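PDB 6S9V: sucrose 6(F)-phosphate phosphorylase from Thermoanaerobacterium thermosaccharolyticum DSM 571, which is a phosphorylase of the alpha-amylase family, built around a TIM-barrel catalytic domain. Local coordinates for residues A[36-41]-A[85-90]; A[25-30]-A[76-81]. One frame throughout, in Å; residues are numbered along the deposited sequence.

Contact 1. Residues A[36-41]-A[85-90]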
# COMPACT_ATOMS: atom_id res chain seq x y z
N THR A 36 19.12 -12.44 0.95
CA THR A 36 19.04 -12.32 2.41
C THR A 36 17.59 -12.26 2.88
O THR A 36 17.27 -12.76 3.97
CB THR A 36 19.82 -11.09 2.89
OG1 THR A 36 19.13 -9.88 2.51
CG2 THR A 36 21.24 -11.07 2.33
N LEU A 37 16.70 -11.65 2.09
CA LEU A 37 15.28 -11.69 2.44
C LEU A 37 14.78 -13.13 2.51
O LEU A 37 14.10 -13.52 3.47
CB LEU A 37 14.47 -10.87 1.43
CG LEU A 37 12.94 -10.96 1.55
CD1 LEU A 37 12.48 -10.56 2.94
CD2 LEU A 37 12.26 -10.08 0.50
N ASN A 38 15.10 -13.93 1.50
CA ASN A 38 14.71 -15.34 1.52
C ASN A 38 15.34 -16.07 2.70
O ASN A 38 14.68 -16.91 3.34
CB ASN A 38 15.13 -16.02 0.20
CG ASN A 38 14.07 -15.89 -0.89
OD1 ASN A 38 12.87 -15.92 -0.62
ND2 ASN A 38 14.52 -15.77 -2.14
N ASP A 39 16.60 -15.78 3.01
CA ASP A 39 17.25 -16.40 4.16
C ASP A 39 16.56 -16.03 5.46
O ASP A 39 16.36 -16.88 6.34
CB ASP A 39 18.74 -16.02 4.22
CG ASP A 39 19.56 -16.61 3.08
OD1 ASP A 39 19.08 -17.54 2.41
OD2 ASP A 39 20.70 -16.15 2.87
N VAL A 40 16.20 -14.74 5.61
CA VAL A 40 15.53 -14.27 6.83
C VAL A 40 14.15 -14.89 6.95
O VAL A 40 13.74 -15.32 8.03
CB VAL A 40 15.47 -12.73 6.82
CG1 VAL A 40 14.42 -12.22 7.78
CG2 VAL A 40 16.84 -12.14 7.17
N LEU A 41 13.41 -14.97 5.84
CA LEU A 41 12.11 -15.63 5.86
C LEU A 41 12.25 -17.08 6.30
O LEU A 41 11.45 -17.57 7.11
CB LEU A 41 11.46 -15.55 4.48
CG LEU A 41 10.88 -14.20 4.07
CD1 LEU A 41 10.55 -14.22 2.59
CD2 LEU A 41 9.64 -13.84 4.91
N LYS A 85 10.79 -16.20 -8.17
CA LYS A 85 10.16 -17.48 -8.45
C LYS A 85 10.34 -18.44 -7.28
O LYS A 85 9.41 -19.15 -6.90
CB LYS A 85 10.75 -18.07 -9.73
CG LYS A 85 10.10 -19.37 -10.20
CD LYS A 85 10.81 -19.89 -11.43
CE LYS A 85 10.11 -21.10 -12.03
NZ LYS A 85 10.81 -21.55 -13.27
N LYS A 86 11.55 -18.48 -6.70
CA LYS A 86 11.80 -19.36 -5.57
C LYS A 86 10.96 -18.96 -4.37
O LYS A 86 10.38 -19.82 -3.70
CB LYS A 86 13.29 -19.35 -5.23
CG LYS A 86 13.66 -20.15 -4.00
CD LYS A 86 15.17 -20.28 -3.85
CE LYS A 86 15.56 -20.84 -2.49
NZ LYS A 86 17.02 -21.12 -2.39
N MET A 87 10.85 -17.66 -4.11
CA MET A 87 10.01 -17.19 -3.01
C MET A 87 8.55 -17.55 -3.26
O MET A 87 7.82 -17.89 -2.33
CB MET A 87 10.19 -15.68 -2.83
CG MET A 87 9.61 -15.13 -1.52
SD MET A 87 9.80 -13.33 -1.33
CE MET A 87 11.58 -13.23 -1.50
N ALA A 88 8.11 -17.45 -4.52
CA ALA A 88 6.73 -17.78 -4.85
C ALA A 88 6.41 -19.26 -4.62
O ALA A 88 5.24 -19.63 -4.52
CB ALA A 88 6.45 -17.42 -6.31
N GLU A 89 7.43 -20.11 -4.50
CA GLU A 89 7.17 -21.50 -4.16
C GLU A 89 6.71 -21.65 -2.72
O GLU A 89 6.05 -22.64 -2.39
CB GLU A 89 8.44 -22.33 -4.39
CG GLU A 89 8.88 -22.41 -5.84
CD GLU A 89 10.25 -23.06 -5.99
OE1 GLU A 89 11.10 -22.91 -5.08
OE2 GLU A 89 10.47 -23.75 -7.01
N ASN A 90 7.01 -20.67 -1.86
CA ASN A 90 6.69 -20.75 -0.45
C ASN A 90 5.72 -19.68 0.03
O ASN A 90 5.11 -19.86 1.09
CB ASN A 90 7.98 -20.63 0.38
CG ASN A 90 9.04 -21.62 -0.05
OD1 ASN A 90 10.11 -21.23 -0.52
ND2 ASN A 90 8.75 -22.91 0.09
O HOH W 1 11.48 -18.25 0.13
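The carboxamide of Asn-38 meets Met-87 on one side of its plane and a water on the other: the Met-87 methyl CE lies 3.1 Å from Asn-38 OD1, while the water, 2.8 Å from Asn-38 OD1, donates to this oxygen from the opposite face. The two segments belong to helices 34-44 and 81-88, which follow the first and second strands of the (beta/alpha)8 barrel and lie side by side on its outside. Their backbones are closest at Asn-38 and Met-87, whose CA atoms are 6.8 Å apart. Met-87 sends its CG anti to the backbone N (chi1 -167°), and a bend at chi3 (-56°) turns CE toward helix 34-44. There Leu-37 CD2 comes within 3.8 Å of Met-87 CE, the side chains crossing at about a right angle. Asn-38 ND2 has a weak hydrogen bond to Asp-83 O, which probably helps to set the rotation of the amide. On the barrel side, Met-87 packs on Ile-93 of the third strand and Leu-41 on Leu-23 of the first. No direct hydrogen bond links the segments, but the water also donates weakly to Asn-90 OD1 and so bridges them; at the sulfur, Leu-41 CD1 stands 4.1 Å from Met-87 SD.

Contact 2. Residues A[25-30]-A[76-81]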
# COMPACT_ATOMS: atom_id res chain seq x y z
N THR A 25 7.67 -5.56 2.45
CA THR A 25 9.08 -5.22 2.64
C THR A 25 9.66 -4.66 1.35
O THR A 25 9.20 -5.00 0.24
CB THR A 25 9.90 -6.44 3.08
OG1 THR A 25 11.25 -6.05 3.38
CG2 THR A 25 9.93 -7.50 1.97
N TYR A 26 10.66 -3.81 1.49
CA TYR A 26 11.48 -3.47 0.34
C TYR A 26 12.36 -4.66 0.01
O TYR A 26 12.62 -5.52 0.86
CB TYR A 26 12.33 -2.23 0.62
CG TYR A 26 11.55 -0.94 0.57
CD1 TYR A 26 11.22 -0.36 -0.65
CD2 TYR A 26 11.13 -0.30 1.73
CE1 TYR A 26 10.51 0.82 -0.72
CE2 TYR A 26 10.41 0.88 1.67
CZ TYR A 26 10.11 1.43 0.45
OH TYR A 26 9.41 2.61 0.37
N PRO A 27 12.80 -4.76 -1.24
CA PRO A 27 13.67 -5.89 -1.62
C PRO A 27 15.00 -5.88 -0.90
O PRO A 27 15.64 -6.93 -0.81
CB PRO A 27 13.86 -5.70 -3.13
CG PRO A 27 13.56 -4.26 -3.39
CD PRO A 27 12.52 -3.87 -2.38
N ASP A 28 15.43 -4.73 -0.38
CA ASP A 28 16.73 -4.61 0.24
C ASP A 28 16.68 -4.26 1.72
O ASP A 28 17.74 -4.15 2.35
CB ASP A 28 17.56 -3.55 -0.50
CG ASP A 28 16.85 -2.20 -0.60
OD1 ASP A 28 15.60 -2.17 -0.64
OD2 ASP A 28 17.55 -1.16 -0.63
N SER A 29 15.49 -4.11 2.31
CA SER A 29 15.38 -3.61 3.67
C SER A 29 15.49 -4.68 4.74
O SER A 29 15.55 -4.34 5.93
CB SER A 29 14.07 -2.84 3.85
OG SER A 29 12.94 -3.67 3.59
N LEU A 30 15.53 -5.96 4.37
CA LEU A 30 15.78 -7.05 5.32
C LEU A 30 17.06 -7.79 4.88
O LEU A 30 17.01 -8.87 4.29
CB LEU A 30 14.55 -7.99 5.40
CG LEU A 30 13.33 -7.36 6.10
CD1 LEU A 30 12.09 -8.22 5.96
CD2 LEU A 30 13.63 -7.08 7.57
N PRO A 76 19.72 -5.80 -10.41
CA PRO A 76 20.75 -6.78 -10.03
C PRO A 76 21.33 -6.58 -8.64
O PRO A 76 21.79 -7.56 -8.03
CB PRO A 76 21.81 -6.61 -11.13
CG PRO A 76 21.03 -6.14 -12.32
CD PRO A 76 19.95 -5.25 -11.76
N LYS A 77 21.30 -5.36 -8.09
CA LYS A 77 21.69 -5.18 -6.69
C LYS A 77 20.82 -6.03 -5.76
O LYS A 77 21.27 -6.43 -4.68
CB LYS A 77 21.55 -3.72 -6.28
CG LYS A 77 22.69 -2.79 -6.69
CD LYS A 77 22.31 -1.33 -6.44
CE LYS A 77 22.24 -0.98 -4.96
NZ LYS A 77 23.58 -0.96 -4.31
N PHE A 78 19.59 -6.31 -6.16
CA PHE A 78 18.65 -7.05 -5.32
C PHE A 78 18.60 -8.53 -5.64
O PHE A 78 18.37 -9.34 -4.73
CB PHE A 78 17.25 -6.45 -5.45
CG PHE A 78 17.19 -4.97 -5.15
CD1 PHE A 78 18.10 -4.38 -4.29
CD2 PHE A 78 16.21 -4.16 -5.73
CE1 PHE A 78 18.05 -3.03 -4.02
CE2 PHE A 78 16.16 -2.81 -5.45
CZ PHE A 78 17.09 -2.24 -4.60
N GLY A 79 18.77 -8.91 -6.89
CA GLY A 79 18.77 -10.32 -7.26
C GLY A 79 18.26 -10.50 -8.69
O GLY A 79 18.51 -9.67 -9.56
N THR A 80 17.53 -11.60 -8.89
CA THR A 80 17.05 -11.97 -10.20
C THR A 80 15.60 -12.41 -10.10
O THR A 80 15.06 -12.65 -9.02
CB THR A 80 17.87 -13.11 -10.82
OG1 THR A 80 17.53 -14.34 -10.16
CG2 THR A 80 19.35 -12.85 -10.69
N TRP A 81 14.96 -12.51 -11.27
CA TRP A 81 13.59 -13.00 -11.32
C TRP A 81 13.48 -14.40 -10.72
O TRP A 81 12.41 -14.78 -10.22
CB TRP A 81 13.10 -13.00 -12.76
CG TRP A 81 12.29 -11.80 -13.14
CD1 TRP A 81 12.58 -10.90 -14.13
CD2 TRP A 81 11.07 -11.37 -12.54
NE1 TRP A 81 11.59 -9.95 -14.19
CE2 TRP A 81 10.66 -10.21 -13.22
CE3 TRP A 81 10.28 -11.86 -11.50
CZ2 TRP A 81 9.50 -9.53 -12.89
CZ3 TRP A 81 9.11 -11.20 -11.18
CH2 TRP A 81 8.74 -10.03 -11.87
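Pro-27 and Phe-78 bring their CA atoms to 6.3 Å, the shortest such spacing between two irregular pieces of backbone: residues 25-30, leading from the first barrel strand to helix 34-44, and residues 76-81, leading into helix 81-88. No backbone hydrogen bond joins them, so side chains make the contact. The pyrrolidine of Pro-27 sits over one face of the Phe-78 ring in a CH-pi contact, with Pro-27 CG 3.9 Å from the ring centroid and 29° off the normal. It is offset toward the CD2/CE2 flank, as Pro-27 CG is 3.5 Å from Phe-78 CD2. On the same side of the ring plane, Asp-28 approaches obliquely over the CD1/CE1 flank, with its CB 3.6 Å from Phe-78 CE1. A chi1 of 54° places Asp-28 CG between its own backbone N and carbonyl carbon, which brings the carboxylate obliquely over the CE1 flank, the two planes 39° apart. Asp-28 OD2 stays 3.9 Å from Phe-78 CE1, a van der Waals approach. Within 25-30, Thr-25 OG1 donates to a lone pair of Tyr-26 O at 2.9 Å, in the carbonyl plane. Behind the proline lie Leu-34 and Ile-54, and Phe-78 also shares a backbone hydrogen bond with Leu-34. The chemistry between the two segments is therefore dispersion and CH-pi, while the charge of Asp-28 is met elsewhere: OD1 forms a salt bridge with Arg-64, which also makes a cation-pi contact with Tyr-26 and probably helps to hold the carboxylate in place.

Contacts 1 and 2 join the segments that follow the first and second barrel strands, with centres 11 Å apart: contact 2 ties the loops that precede the two helices, contact 1 the helices themselves. They touch through 25-30 and 36-41. Thr-36 OG1 lies 2.9 Å from Leu-30 O, a probable hydrogen bond, and Leu-37 packs on both Thr-25 (CD2 to CG2, 3.8 Å) and Leu-30 (CD1 to CD1, 3.8 Å). Leu-37 thus connects the helix pair to loop 25-30. A bound hexaethylene glycol, probably from the crystallisation liquor, lies about 5 Å from the Phe-78 side chain of contact 2. In TIM barrels, loops following the strands surround the active site; 25-30 is such a loop.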